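Local coordinates for Alpha/beta hydrolase (PDB 2QJW), which is a putative hydrolase of the alpha/beta superfamily whose natural substrate is not established and which probably works through a serine nucleophile, at residues A[43-48]-A[57-62]; A[91-96]-A[114-119]; A[99-104]-A[167-172]; A[126-131]-A[149-154]. All blocks are in the same frame, centred on the assembly; numbering follows the deposited sequence.

Contact 1 of 4, residues A[43-48]-A[57-62]; sequences DLDARR and RGRLQR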
loop_
_atom_site.group_PDB
_atom_site.type_symbol
_atom_site.label_atom_id
_atom_site.label_comp_id
_atom_site.label_asym_id
_atom_site.label_seq_id
_atom_site.Cartn_x
_atom_site.Cartn_y
_atom_site.Cartn_z
ATOM N N ASP A 43 26.010 -3.844 -18.677
ATOM C CA ASP A 43 27.187 -3.216 -19.298
ATOM C C ASP A 43 27.300 -1.783 -18.915
ATOM O O ASP A 43 28.380 -1.280 -18.629
ATOM C CB ASP A 43 27.144 -3.362 -20.856
ATOM C CG ASP A 43 25.874 -2.845 -21.492
ATOM O OD1 ASP A 43 24.764 -3.034 -20.913
ATOM O OD2 ASP A 43 25.977 -2.197 -22.582
ATOM N N LEU A 44 26.168 -1.107 -18.871
ATOM C CA LEU A 44 26.093 0.310 -18.584
ATOM C C LEU A 44 26.439 0.572 -17.136
ATOM O O LEU A 44 27.221 1.497 -16.789
ATOM C CB LEU A 44 24.683 0.822 -18.858
ATOM C CG LEU A 44 24.264 0.758 -20.343
ATOM C CD1 LEU A 44 22.740 0.837 -20.503
ATOM C CD2 LEU A 44 25.016 1.808 -21.188
ATOM N N ASP A 45 25.934 -0.276 -16.285
ATOM C CA ASP A 45 26.170 -0.100 -14.823
ATOM C C ASP A 45 27.644 -0.236 -14.460
ATOM O O ASP A 45 28.106 0.465 -13.528
ATOM C CB ASP A 45 25.356 -1.088 -14.008
ATOM C CG ASP A 45 23.863 -0.823 -14.101
ATOM O OD1 ASP A 45 23.497 0.234 -14.609
ATOM O OD2 ASP A 45 23.096 -1.678 -13.594
ATOM N N ALA A 46 28.360 -1.084 -15.210
ATOM C CA ALA A 46 29.795 -1.304 -15.018
ATOM C C ALA A 46 30.645 -0.125 -15.502
ATOM O O ALA A 46 31.842 -0.103 -15.211
ATOM C CB ALA A 46 30.206 -2.601 -15.688
ATOM N N ARG A 47 30.084 0.889 -16.116
ATOM C CA ARG A 47 30.893 2.003 -16.638
ATOM C C ARG A 47 31.087 3.164 -15.629
ATOM O O ARG A 47 30.625 4.291 -15.782
ATOM C CB ARG A 47 30.322 2.493 -17.940
ATOM C CG ARG A 47 30.447 1.407 -19.020
ATOM C CD ARG A 47 31.901 1.291 -19.599
ATOM N NE ARG A 47 32.271 2.542 -20.200
ATOM C CZ ARG A 47 31.827 2.986 -21.366
ATOM N NH1 ARG A 47 31.099 2.209 -22.150
ATOM N NH2 ARG A 47 32.170 4.211 -21.763
ATOM N N ARG A 48 31.876 2.836 -14.663
ATOM C CA ARG A 48 32.316 3.779 -13.595
ATOM C C ARG A 48 32.912 5.097 -14.046
ATOM O O ARG A 48 32.796 6.111 -13.335
ATOM C CB ARG A 48 33.362 3.083 -12.744
ATOM C CG ARG A 48 32.777 1.901 -11.963
ATOM N N ARG A 57 22.950 8.002 -18.346
ATOM C CA ARG A 57 22.427 8.535 -19.589
ATOM C C ARG A 57 22.187 7.393 -20.583
ATOM O O ARG A 57 21.163 7.365 -21.253
ATOM C CB ARG A 57 23.388 9.542 -20.196
ATOM C CG ARG A 57 22.898 10.098 -21.513
ATOM N N GLY A 58 23.125 6.455 -20.623
ATOM C CA GLY A 58 23.046 5.275 -21.515
ATOM C C GLY A 58 21.866 4.394 -21.154
ATOM O O GLY A 58 21.163 3.875 -22.014
ATOM N N ARG A 59 21.636 4.258 -19.853
ATOM C CA ARG A 59 20.484 3.511 -19.358
ATOM C C ARG A 59 19.214 4.153 -19.782
ATOM O O ARG A 59 18.302 3.504 -20.276
ATOM C CB ARG A 59 20.482 3.432 -17.834
ATOM C CG ARG A 59 20.833 2.142 -17.274
ATOM C CD ARG A 59 20.702 2.203 -15.739
ATOM N NE ARG A 59 20.912 0.974 -15.060
ATOM C CZ ARG A 59 19.986 0.208 -14.495
ATOM N NH1 ARG A 59 18.695 0.485 -14.601
ATOM N NH2 ARG A 59 20.391 -0.864 -13.866
ATOM N N LEU A 60 19.130 5.472 -19.620
ATOM C CA LEU A 60 17.973 6.210 -20.036
ATOM C C LEU A 60 17.717 6.052 -21.540
ATOM O O LEU A 60 16.575 5.871 -21.970
ATOM C CB LEU A 60 18.099 7.731 -19.732
ATOM C CG LEU A 60 18.098 8.063 -18.241
ATOM C CD1 LEU A 60 18.801 9.441 -17.930
ATOM C CD2 LEU A 60 16.720 8.050 -17.703
ATOM N N GLN A 61 18.775 6.189 -22.336
ATOM C CA GLN A 61 18.621 6.090 -23.805
ATOM C C GLN A 61 18.219 4.693 -24.216
ATOM O O GLN A 61 17.335 4.554 -25.070
ATOM C CB GLN A 61 19.915 6.496 -24.507
ATOM C CG GLN A 61 19.835 6.388 -26.038
ATOM C CD GLN A 61 18.900 7.413 -26.655
ATOM O OE1 GLN A 61 18.704 8.502 -26.095
ATOM N NE2 GLN A 61 18.333 7.086 -27.818
ATOM N N ARG A 62 18.787 3.675 -23.590
ATOM C CA ARG A 62 18.453 2.311 -23.976
ATOM C C ARG A 62 16.976 2.027 -23.654
ATOM O O ARG A 62 16.240 1.446 -24.480
ATOM C CB ARG A 62 19.352 1.338 -23.297
ATOM C CG ARG A 62 19.063 -0.116 -23.608
ATOM C CD ARG A 62 20.062 -1.059 -23.077
ATOM N NE ARG A 62 21.374 -0.826 -23.685
ATOM C CZ ARG A 62 22.489 -1.341 -23.182
ATOM N NH1 ARG A 62 22.452 -2.161 -22.145
ATOM N NH2 ARG A 62 23.660 -1.065 -23.739
#
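D43 and R62 meet end-on: NH1 of R62 donates to D43 OD1 and NH2 to D43 OD2, both at 2.8 Å, and the carboxylate and guanidinium planes lie only 7° apart. Each oxygen offers its syn lone pair, so the pair closes as a flat bidentate salt bridge near the surface. The D43 carboxylate gets there with CG between backbone N and carbonyl carbon (chi1 54°), while the R62 chain bends at chi3. R62 NH1 has a further, weak bond to D40 O.

L44, next along, points at helix 56-71. Its CD1 sits over one face of the same guanidinium, 3.4 Å from R62 NH1, and also rests on the backbone where G58 C is 3.7 Å away. G58 lacks a side chain here, and L44 CD2 lies 4.0 Å from G58 CA. The R62 group is thus held at its edge by charge and on one face by a methyl.

D45 forms a second bidentate bridge with R59, but side-on: NE reaches D45 OD1 at 2.7 Å and NH2 reaches D45 OD2 at 2.8 Å, again nearly coplanar. This second bridge is buried. D45 OD2 also accepts from E14 N, and R59 NH1 donates to H11 O, tying both ends to the loop after strand 6-10. Paired bidentate Asp-Arg bridges flanking a leucine thus join short helix 42-45 to helix 56-71 of the alpha/beta-hydrolase fold.

Contact 2 of 4, residues A[91-96]-A[114-119]; sequences VSLQVP and ALDAAA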
loop_
_atom_site.group_PDB
_atom_site.type_symbol
_atom_site.label_atom_id
_atom_site.label_comp_id
_atom_site.label_asym_id
_atom_site.label_seq_id
_atom_site.Cartn_x
_atom_site.Cartn_y
_atom_site.Cartn_z
ATOM N N VAL A 91 11.815 8.046 -18.337
ATOM C CA VAL A 91 11.400 7.659 -19.682
ATOM C C VAL A 91 9.928 7.903 -19.888
ATOM O O VAL A 91 9.519 8.236 -21.001
ATOM C CB VAL A 91 11.842 6.201 -20.018
ATOM C CG1 VAL A 91 11.132 5.644 -21.298
ATOM C CG2 VAL A 91 13.371 6.192 -20.135
ATOM N N SER A 92 9.084 7.815 -18.837
ATOM C CA SER A 92 7.667 8.079 -19.015
ATOM C C SER A 92 7.374 9.512 -19.497
ATOM O O SER A 92 6.311 9.745 -20.032
ATOM C CB SER A 92 6.865 7.835 -17.729
ATOM O OG SER A 92 7.130 8.798 -16.720
ATOM N N LEU A 93 8.318 10.417 -19.247
ATOM C CA LEU A 93 8.297 11.826 -19.635
ATOM C C LEU A 93 8.531 11.998 -21.133
ATOM O O LEU A 93 8.192 13.070 -21.665
ATOM C CB LEU A 93 9.372 12.617 -18.900
ATOM C CG LEU A 93 9.503 12.653 -17.340
ATOM C CD1 LEU A 93 10.861 13.219 -16.877
ATOM C CD2 LEU A 93 8.401 13.435 -16.789
ATOM N N GLN A 94 9.042 10.948 -21.784
ATOM C CA GLN A 94 9.434 10.982 -23.200
ATOM C C GLN A 94 8.680 10.092 -24.163
ATOM O O GLN A 94 8.858 10.245 -25.375
ATOM C CB GLN A 94 10.936 10.608 -23.236
ATOM C CG GLN A 94 11.776 11.665 -22.563
ATOM C CD GLN A 94 13.256 11.598 -22.969
ATOM O OE1 GLN A 94 14.126 11.469 -22.128
ATOM N NE2 GLN A 94 13.520 11.647 -24.271
ATOM N N VAL A 95 7.885 9.155 -23.646
ATOM C CA VAL A 95 7.102 8.236 -24.419
ATOM C C VAL A 95 5.686 8.157 -23.809
ATOM O O VAL A 95 5.524 8.378 -22.619
ATOM C CB VAL A 95 7.784 6.811 -24.483
ATOM C CG1 VAL A 95 7.481 5.958 -23.242
ATOM C CG2 VAL A 95 7.369 6.072 -25.727
ATOM N N PRO A 96 4.649 7.892 -24.598
ATOM C CA PRO A 96 3.330 7.773 -23.926
ATOM C C PRO A 96 3.316 6.466 -23.130
ATOM O O PRO A 96 3.467 5.381 -23.693
ATOM C CB PRO A 96 2.332 7.813 -25.065
ATOM C CG PRO A 96 3.072 7.445 -26.274
ATOM C CD PRO A 96 4.507 7.768 -26.074
ATOM N N ALA A 114 16.451 15.339 -10.882
ATOM C CA ALA A 114 15.654 14.758 -9.818
ATOM C C ALA A 114 14.557 13.900 -10.441
ATOM O O ALA A 114 14.163 14.051 -11.612
ATOM C CB ALA A 114 15.041 15.846 -8.988
ATOM N N LEU A 115 14.118 12.944 -9.644
ATOM C CA LEU A 115 13.062 12.047 -10.072
ATOM C C LEU A 115 11.851 12.825 -10.486
ATOM O O LEU A 115 11.414 13.706 -9.785
ATOM C CB LEU A 115 12.665 11.152 -8.922
ATOM C CG LEU A 115 11.659 9.996 -9.174
ATOM C CD1 LEU A 115 12.231 8.878 -10.086
ATOM C CD2 LEU A 115 11.158 9.476 -7.867
ATOM N N ASP A 116 11.287 12.461 -11.654
ATOM C CA ASP A 116 10.029 13.018 -12.154
ATOM C C ASP A 116 9.388 11.940 -12.999
ATOM O O ASP A 116 10.030 10.995 -13.387
ATOM C CB ASP A 116 10.268 14.318 -12.918
ATOM C CG ASP A 116 9.028 15.152 -13.110
ATOM O OD1 ASP A 116 8.036 14.953 -12.434
ATOM O OD2 ASP A 116 9.129 16.103 -13.907
ATOM N N ALA A 117 8.120 12.147 -13.327
ATOM C CA ALA A 117 7.328 11.176 -14.030
ATOM C C ALA A 117 6.156 11.853 -14.747
ATOM O O ALA A 117 5.690 12.905 -14.339
ATOM C CB ALA A 117 6.815 10.109 -13.057
ATOM N N ALA A 118 5.649 11.171 -15.767
ATOM C CA ALA A 118 4.445 11.598 -16.460
ATOM C C ALA A 118 3.280 11.554 -15.492
ATOM O O ALA A 118 3.257 10.783 -14.515
ATOM C CB ALA A 118 4.186 10.637 -17.593
ATOM N N ALA A 119 2.253 12.313 -15.817
ATOM C CA ALA A 119 1.040 12.430 -15.018
ATOM C C ALA A 119 0.057 11.315 -15.329
ATOM O O ALA A 119 -1.081 11.547 -15.696
ATOM C CB ALA A 119 0.427 13.810 -15.227
#
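S92 OG accepts the backbone N-H of A118 at 3.0 Å, in an almost straight bond (175° at the hydrogen), which is the one hydrogen bond between 91-96 and 114-119. The hydroxyl stands between backbone N and carbonyl carbon of its own residue (chi1 70°), a setting that also brings it to A89 O, one turn back in helix 83-92. OG is therefore engaged both by its own helix and by the loop. Elsewhere on the loop, D116 OD1 forms a salt bridge with R145.

In the alpha/beta-hydrolase fold this joins the C-terminal end of helix 83-92, the helix that follows the probable nucleophile elbow, to the long loop between strands 99-103 and 122-127.

The remaining contacts are van der Waals packing. L93 lays CD2 against the backbone of the loop, 3.4 Å from A117 C, and CD1 approaches D116 CB at 4.2 Å; the L93 and D116 side chains cross at about a right angle. L93 CD2 also lies 4.0 Å from D116 OD2. The A118 methyl sits beside the serine, its CB 3.4 Å from S92 O and 3.6 Å from S92 OG. The A117 methyl, though it leaves its backbone on the far side, still lies 3.9 Å from S92 OG.

Contact 3 of 4, residues A[99-104]-A[167-172]; sequences ALFLMV and RAFAEL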
loop_
_atom_site.group_PDB
_atom_site.type_symbol
_atom_site.label_atom_id
_atom_site.label_comp_id
_atom_site.label_asym_id
_atom_site.label_seq_id
_atom_site.Cartn_x
_atom_site.Cartn_y
_atom_site.Cartn_z
ATOM N N ALA A 99 1.117 3.529 -17.455
ATOM C CA ALA A 99 1.215 3.511 -15.967
ATOM C C ALA A 99 2.641 3.193 -15.588
ATOM O O ALA A 99 3.420 2.712 -16.407
ATOM C CB ALA A 99 0.289 2.460 -15.353
ATOM N N LEU A 100 2.950 3.475 -14.323
ATOM C CA LEU A 100 4.301 3.377 -13.800
ATOM C C LEU A 100 4.322 2.681 -12.445
ATOM O O LEU A 100 3.617 3.117 -11.522
ATOM C CB LEU A 100 4.829 4.787 -13.650
ATOM C CG LEU A 100 6.278 5.052 -13.305
ATOM C CD1 LEU A 100 7.269 4.412 -14.374
ATOM C CD2 LEU A 100 6.497 6.570 -13.136
ATOM N N PHE A 101 5.164 1.647 -12.303
ATOM C CA PHE A 101 5.302 0.896 -11.065
ATOM C C PHE A 101 6.738 1.032 -10.573
ATOM O O PHE A 101 7.678 0.605 -11.262
ATOM C CB PHE A 101 4.937 -0.578 -11.198
ATOM C CG PHE A 101 4.994 -1.305 -9.913
ATOM C CD1 PHE A 101 4.032 -1.107 -8.981
ATOM C CD2 PHE A 101 6.017 -2.164 -9.641
ATOM C CE1 PHE A 101 4.067 -1.812 -7.775
ATOM C CE2 PHE A 101 6.076 -2.840 -8.427
ATOM C CZ PHE A 101 5.107 -2.661 -7.485
ATOM N N LEU A 102 6.900 1.633 -9.408
ATOM C CA LEU A 102 8.247 1.946 -8.918
ATOM C C LEU A 102 8.515 1.321 -7.593
ATOM O O LEU A 102 7.861 1.604 -6.619
ATOM C CB LEU A 102 8.375 3.437 -8.759
ATOM C CG LEU A 102 7.971 4.361 -9.906
ATOM C CD1 LEU A 102 8.130 5.881 -9.605
ATOM C CD2 LEU A 102 8.794 4.013 -11.153
HETATM N N MSE A 103 9.509 0.439 -7.536
HETATM C CA MSE A 103 10.025 -0.128 -6.271
HETATM C C MSE A 103 11.243 0.713 -5.847
HETATM O O MSE A 103 12.121 0.977 -6.659
HETATM C CB MSE A 103 10.380 -1.577 -6.375
HETATM C CG MSE A 103 9.195 -2.463 -6.814
HETATM SE SE MSE A 103 9.579 -4.302 -7.003
HETATM C CE MSE A 103 10.572 -4.116 -8.582
ATOM N N VAL A 104 11.246 1.125 -4.578
ATOM C CA VAL A 104 12.365 1.895 -3.932
ATOM C C VAL A 104 12.990 2.907 -4.910
ATOM O O VAL A 104 14.177 2.855 -5.197
ATOM C CB VAL A 104 13.411 0.960 -3.222
ATOM C CG1 VAL A 104 12.754 0.348 -1.977
ATOM C CG2 VAL A 104 13.934 -0.110 -4.115
ATOM N N ARG A 167 2.053 -8.287 -5.740
ATOM C CA ARG A 167 0.649 -8.057 -5.608
ATOM C C ARG A 167 0.313 -6.595 -5.929
ATOM O O ARG A 167 -0.731 -6.326 -6.542
ATOM C CB ARG A 167 0.166 -8.454 -4.205
ATOM C CG ARG A 167 -0.099 -9.919 -4.083
ATOM C CD ARG A 167 -0.677 -10.231 -2.735
ATOM N NE ARG A 167 0.363 -10.198 -1.721
ATOM C CZ ARG A 167 1.106 -11.241 -1.352
ATOM N NH1 ARG A 167 0.998 -12.434 -1.935
ATOM N NH2 ARG A 167 2.005 -11.058 -0.399
ATOM N N ALA A 168 1.150 -5.634 -5.486
ATOM C CA ALA A 168 0.898 -4.216 -5.778
ATOM C C ALA A 168 0.981 -4.021 -7.295
ATOM O O ALA A 168 0.195 -3.295 -7.859
ATOM C CB ALA A 168 1.891 -3.304 -5.059
ATOM N N PHE A 169 1.961 -4.644 -7.955
ATOM C CA PHE A 169 2.042 -4.524 -9.399
ATOM C C PHE A 169 0.813 -5.118 -10.096
ATOM O O PHE A 169 0.277 -4.541 -11.062
ATOM C CB PHE A 169 3.321 -5.201 -9.901
ATOM C CG PHE A 169 3.623 -4.979 -11.359
ATOM C CD1 PHE A 169 3.594 -3.725 -11.916
ATOM C CD2 PHE A 169 4.057 -6.055 -12.126
ATOM C CE1 PHE A 169 3.907 -3.577 -13.263
ATOM C CE2 PHE A 169 4.372 -5.887 -13.470
ATOM C CZ PHE A 169 4.287 -4.690 -14.001
ATOM N N ALA A 170 0.382 -6.282 -9.640
ATOM C CA ALA A 170 -0.803 -6.888 -10.178
ATOM C C ALA A 170 -1.992 -5.984 -10.055
ATOM O O ALA A 170 -2.825 -5.889 -10.958
ATOM C CB ALA A 170 -1.064 -8.239 -9.405
ATOM N N GLU A 171 -2.145 -5.352 -8.912
ATOM C CA GLU A 171 -3.248 -4.441 -8.689
ATOM C C GLU A 171 -3.240 -3.252 -9.630
ATOM O O GLU A 171 -4.315 -2.746 -10.056
ATOM C CB GLU A 171 -3.212 -3.958 -7.256
ATOM C CG GLU A 171 -3.677 -5.021 -6.292
ATOM C CD GLU A 171 -3.209 -4.787 -4.869
ATOM O OE1 GLU A 171 -2.643 -3.704 -4.563
ATOM O OE2 GLU A 171 -3.395 -5.714 -4.057
ATOM N N LEU A 172 -2.029 -2.781 -9.937
ATOM C CA LEU A 172 -1.869 -1.713 -10.918
ATOM C C LEU A 172 -2.287 -2.233 -12.279
ATOM O O LEU A 172 -3.146 -1.591 -12.927
ATOM C CB LEU A 172 -0.434 -1.217 -10.997
ATOM C CG LEU A 172 -0.218 -0.120 -12.032
ATOM C CD1 LEU A 172 -0.920 1.167 -11.704
ATOM C CD2 LEU A 172 1.274 0.124 -12.160
#
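F101 and F169 form an oblique aromatic pair, neither stacked nor edge-to-face: the ring centroids are 5.0 Å apart and the planes are inclined at 43°. The closest atoms are F169 CD1 and F101 CG, 3.4 Å apart, and F169 CD1 also lies against F101 CB. One corner of the helix ring is thus pressed to the root of the strand ring.

A CH-pi contact comes from the same helix residue. F169 CB stands over the centre of the F101 ring, 3.9 Å from its centroid and only 8° off the normal. F101 holds CG anti to its backbone N (chi1 -176°), which carries the ring out from the strand and lays this face beneath the helix backbone at F169.

Apolar methyl packing completes the set. A168 CB meets the rim of the F101 ring near its plane, 3.8 Å from F101 CE1. L172, one turn after A168, places CD2 3.9 Å from F101 CB and its other branch, CD1, 4.1 Å from A99 CB. No hydrogen bond links the two segments; the interface is wholly buried.

The 167-172 part of helix 162-174 runs almost antiparallel to strand 99-103, their axes 9.4 Å apart at closest approach. F101 and A168 also touch V125 of the adjoining strand 122-127, and F169 packs on L25 and V28 of helix 20-31, so the ring pair fills the junction of strand 99-103, helix 162-174 and helix 20-31.

Contact 4 of 4, residues A[126-131]-A[149-154]; sequences HAWHDE and LLLVDD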
loop_
_atom_site.group_PDB
_atom_site.type_symbol
_atom_site.label_atom_id
_atom_site.label_comp_id
_atom_site.label_asym_id
_atom_site.label_seq_id
_atom_site.Cartn_x
_atom_site.Cartn_y
_atom_site.Cartn_z
ATOM N N HIS A 126 7.797 1.226 -1.242
ATOM C CA HIS A 126 9.050 1.637 -0.606
ATOM C C HIS A 126 9.190 1.038 0.756
ATOM O O HIS A 126 8.253 0.590 1.395
ATOM C CB HIS A 126 9.095 3.143 -0.515
ATOM C CG HIS A 126 10.456 3.677 -0.325
ATOM N ND1 HIS A 126 11.412 3.551 -1.293
ATOM C CD2 HIS A 126 11.020 4.343 0.709
ATOM C CE1 HIS A 126 12.537 4.095 -0.837
ATOM N NE2 HIS A 126 12.317 4.562 0.378
ATOM N N ALA A 127 10.456 0.955 1.167
ATOM C CA ALA A 127 10.858 0.373 2.473
ATOM C C ALA A 127 10.930 1.433 3.557
ATOM O O ALA A 127 11.668 2.417 3.396
ATOM C CB ALA A 127 12.212 -0.286 2.292
ATOM N N TRP A 128 10.238 1.219 4.676
ATOM C CA TRP A 128 10.345 2.111 5.795
ATOM C C TRP A 128 11.814 2.313 6.194
ATOM O O TRP A 128 12.137 3.451 6.620
ATOM C CB TRP A 128 9.628 1.525 7.019
ATOM C CG TRP A 128 8.168 1.737 7.095
ATOM C CD1 TRP A 128 7.227 0.786 7.210
ATOM C CD2 TRP A 128 7.473 2.988 7.109
ATOM N NE1 TRP A 128 5.977 1.347 7.267
ATOM C CE2 TRP A 128 6.099 2.701 7.240
ATOM C CE3 TRP A 128 7.878 4.340 7.077
ATOM C CZ2 TRP A 128 5.165 3.665 7.300
ATOM C CZ3 TRP A 128 6.902 5.312 7.159
ATOM C CH2 TRP A 128 5.570 4.967 7.264
ATOM N N HIS A 129 12.617 1.264 6.148
ATOM C CA HIS A 129 13.995 1.282 6.656
ATOM C C HIS A 129 15.033 1.375 5.575
ATOM O O HIS A 129 16.182 0.995 5.802
ATOM C CB HIS A 129 14.254 0.062 7.491
ATOM C CG HIS A 129 13.201 -0.167 8.495
ATOM N ND1 HIS A 129 12.966 0.730 9.508
ATOM C CD2 HIS A 129 12.297 -1.168 8.642
ATOM C CE1 HIS A 129 11.958 0.287 10.246
ATOM N NE2 HIS A 129 11.558 -0.873 9.755
ATOM N N ASP A 130 14.682 1.942 4.430
ATOM C CA ASP A 130 15.619 2.083 3.363
ATOM C C ASP A 130 16.778 2.959 3.886
ATOM O O ASP A 130 16.552 4.073 4.359
ATOM C CB ASP A 130 14.955 2.752 2.172
ATOM C CG ASP A 130 15.732 2.639 0.919
ATOM O OD1 ASP A 130 16.959 2.890 0.907
ATOM O OD2 ASP A 130 15.134 2.239 -0.111
ATOM N N GLU A 131 17.989 2.414 3.844
ATOM C CA GLU A 131 19.191 3.143 4.290
ATOM C C GLU A 131 19.707 4.144 3.260
ATOM O O GLU A 131 20.449 5.096 3.632
ATOM C CB GLU A 131 20.311 2.146 4.673
ATOM C CG GLU A 131 20.884 1.354 3.478
ATOM C CD GLU A 131 21.941 0.316 3.783
ATOM O OE1 GLU A 131 21.947 -0.226 4.875
ATOM O OE2 GLU A 131 22.754 0.031 2.872
ATOM N N LEU A 149 1.070 4.782 -2.695
ATOM C CA LEU A 149 2.315 4.465 -1.969
ATOM C C LEU A 149 2.062 3.405 -0.944
ATOM O O LEU A 149 1.229 3.568 -0.080
ATOM C CB LEU A 149 2.887 5.689 -1.291
ATOM C CG LEU A 149 4.179 5.511 -0.472
ATOM C CD1 LEU A 149 5.313 4.926 -1.255
ATOM C CD2 LEU A 149 4.589 6.903 0.077
ATOM N N LEU A 150 2.833 2.331 -1.051
ATOM C CA LEU A 150 2.864 1.217 -0.066
ATOM C C LEU A 150 4.208 1.180 0.614
ATOM O O LEU A 150 5.220 1.107 -0.070
ATOM C CB LEU A 150 2.623 -0.148 -0.724
ATOM C CG LEU A 150 2.640 -1.362 0.175
ATOM C CD1 LEU A 150 1.398 -1.298 1.050
ATOM C CD2 LEU A 150 2.651 -2.658 -0.639
ATOM N N LEU A 151 4.162 1.363 1.922
ATOM C CA LEU A 151 5.346 1.332 2.792
ATOM C C LEU A 151 5.299 0.029 3.546
ATOM O O LEU A 151 4.337 -0.271 4.245
ATOM C CB LEU A 151 5.363 2.576 3.717
ATOM C CG LEU A 151 5.591 3.897 2.987
ATOM C CD1 LEU A 151 4.820 5.009 3.621
ATOM C CD2 LEU A 151 7.098 4.160 2.921
ATOM N N VAL A 152 6.429 -0.653 3.485
ATOM C CA VAL A 152 6.592 -1.961 4.130
ATOM C C VAL A 152 7.787 -1.996 5.079
ATOM O O VAL A 152 8.730 -1.208 4.953
ATOM C CB VAL A 152 6.743 -3.111 3.102
ATOM C CG1 VAL A 152 5.515 -3.216 2.188
ATOM C CG2 VAL A 152 7.969 -2.926 2.222
ATOM N N ASP A 153 7.679 -2.883 6.048
ATOM C CA ASP A 153 8.735 -3.066 7.067
ATOM C C ASP A 153 9.890 -3.837 6.521
ATOM O O ASP A 153 9.922 -5.068 6.630
ATOM C CB ASP A 153 8.121 -3.755 8.271
ATOM C CG ASP A 153 9.131 -3.969 9.405
ATOM O OD1 ASP A 153 10.188 -3.319 9.325
ATOM O OD2 ASP A 153 8.767 -4.699 10.353
ATOM N N ASP A 154 10.799 -3.127 5.851
ATOM C CA ASP A 154 11.905 -3.793 5.157
ATOM C C ASP A 154 12.957 -2.706 4.916
ATOM O O ASP A 154 12.736 -1.518 5.162
ATOM C CB ASP A 154 11.454 -4.450 3.825
ATOM C CG ASP A 154 12.232 -5.684 3.455
ATOM O OD1 ASP A 154 13.400 -5.875 3.839
ATOM O OD2 ASP A 154 11.678 -6.569 2.769
#
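The W128 side chain crosses that of L151 at about a right angle: with CG beside the backbone N and opposite the carbonyl carbon (chi1 -83°), its indole reaches over the leucine. W128 CB is 3.5 Å from V152 O, and W128 CD1 passes 3.4 Å from the same oxygen. The indole lays one face on the leucine: L151 CB stands 3.6 Å from W128 CE2, in a CH-pi contact with the five-membered ring that is offset toward the rim. At the far end W128 CH2 meets L151 CD1 at 3.7 Å. NE1 bonds A147 O of the second subunit, and W128 also packs on Q143 of that subunit.

Strands 122-127 and 148-152 are parallel neighbours, the latter outermost within the chain, and belong to a beta-alpha-beta unit that crosses over through helix 135-145. H126 N donates to L150 O, V152 N to H126 O and W128 N to V152 O. L149, L150 and L151 pair antiparallel with a strand of the second subunit, continuing the sheet across the dimer.

Beyond the strands, a type I turn from A127 to D130 is closed by D130 N to A127 O, and H129 N, inside it, bonds across to D154 O (3.0 Å). H129 NE2 meets D153 OD1 at 2.8 Å in a weak, bent bond (125°), the planes 69° apart. D130 bonds H156 through OD2, consistent with the acid of a Ser-His-Asp triad.

Contact 3 and contact 4 are buried and reach the same sheet, on neighbouring strands 99-103 and 122-127; V104 packs against H126 and D130 where they meet. Contact 3 is purely apolar, ring on ring and methyl on ring, whereas contact 4 combines strand hydrogen bonds with indole packing. Both touch the second subunit. Contact 1, partly buried, and contact 2, at the surface, lie among peripheral helices and loops, meeting where L60 touches V91. Contact 1 relies on paired charges, contact 2 on one serine bond and light methyl packing. A117 of contact 2 touches L100 of contact 3, linking the loop to the sheet. Contacts 1 and 3 lie on opposite sides of the chain's centre.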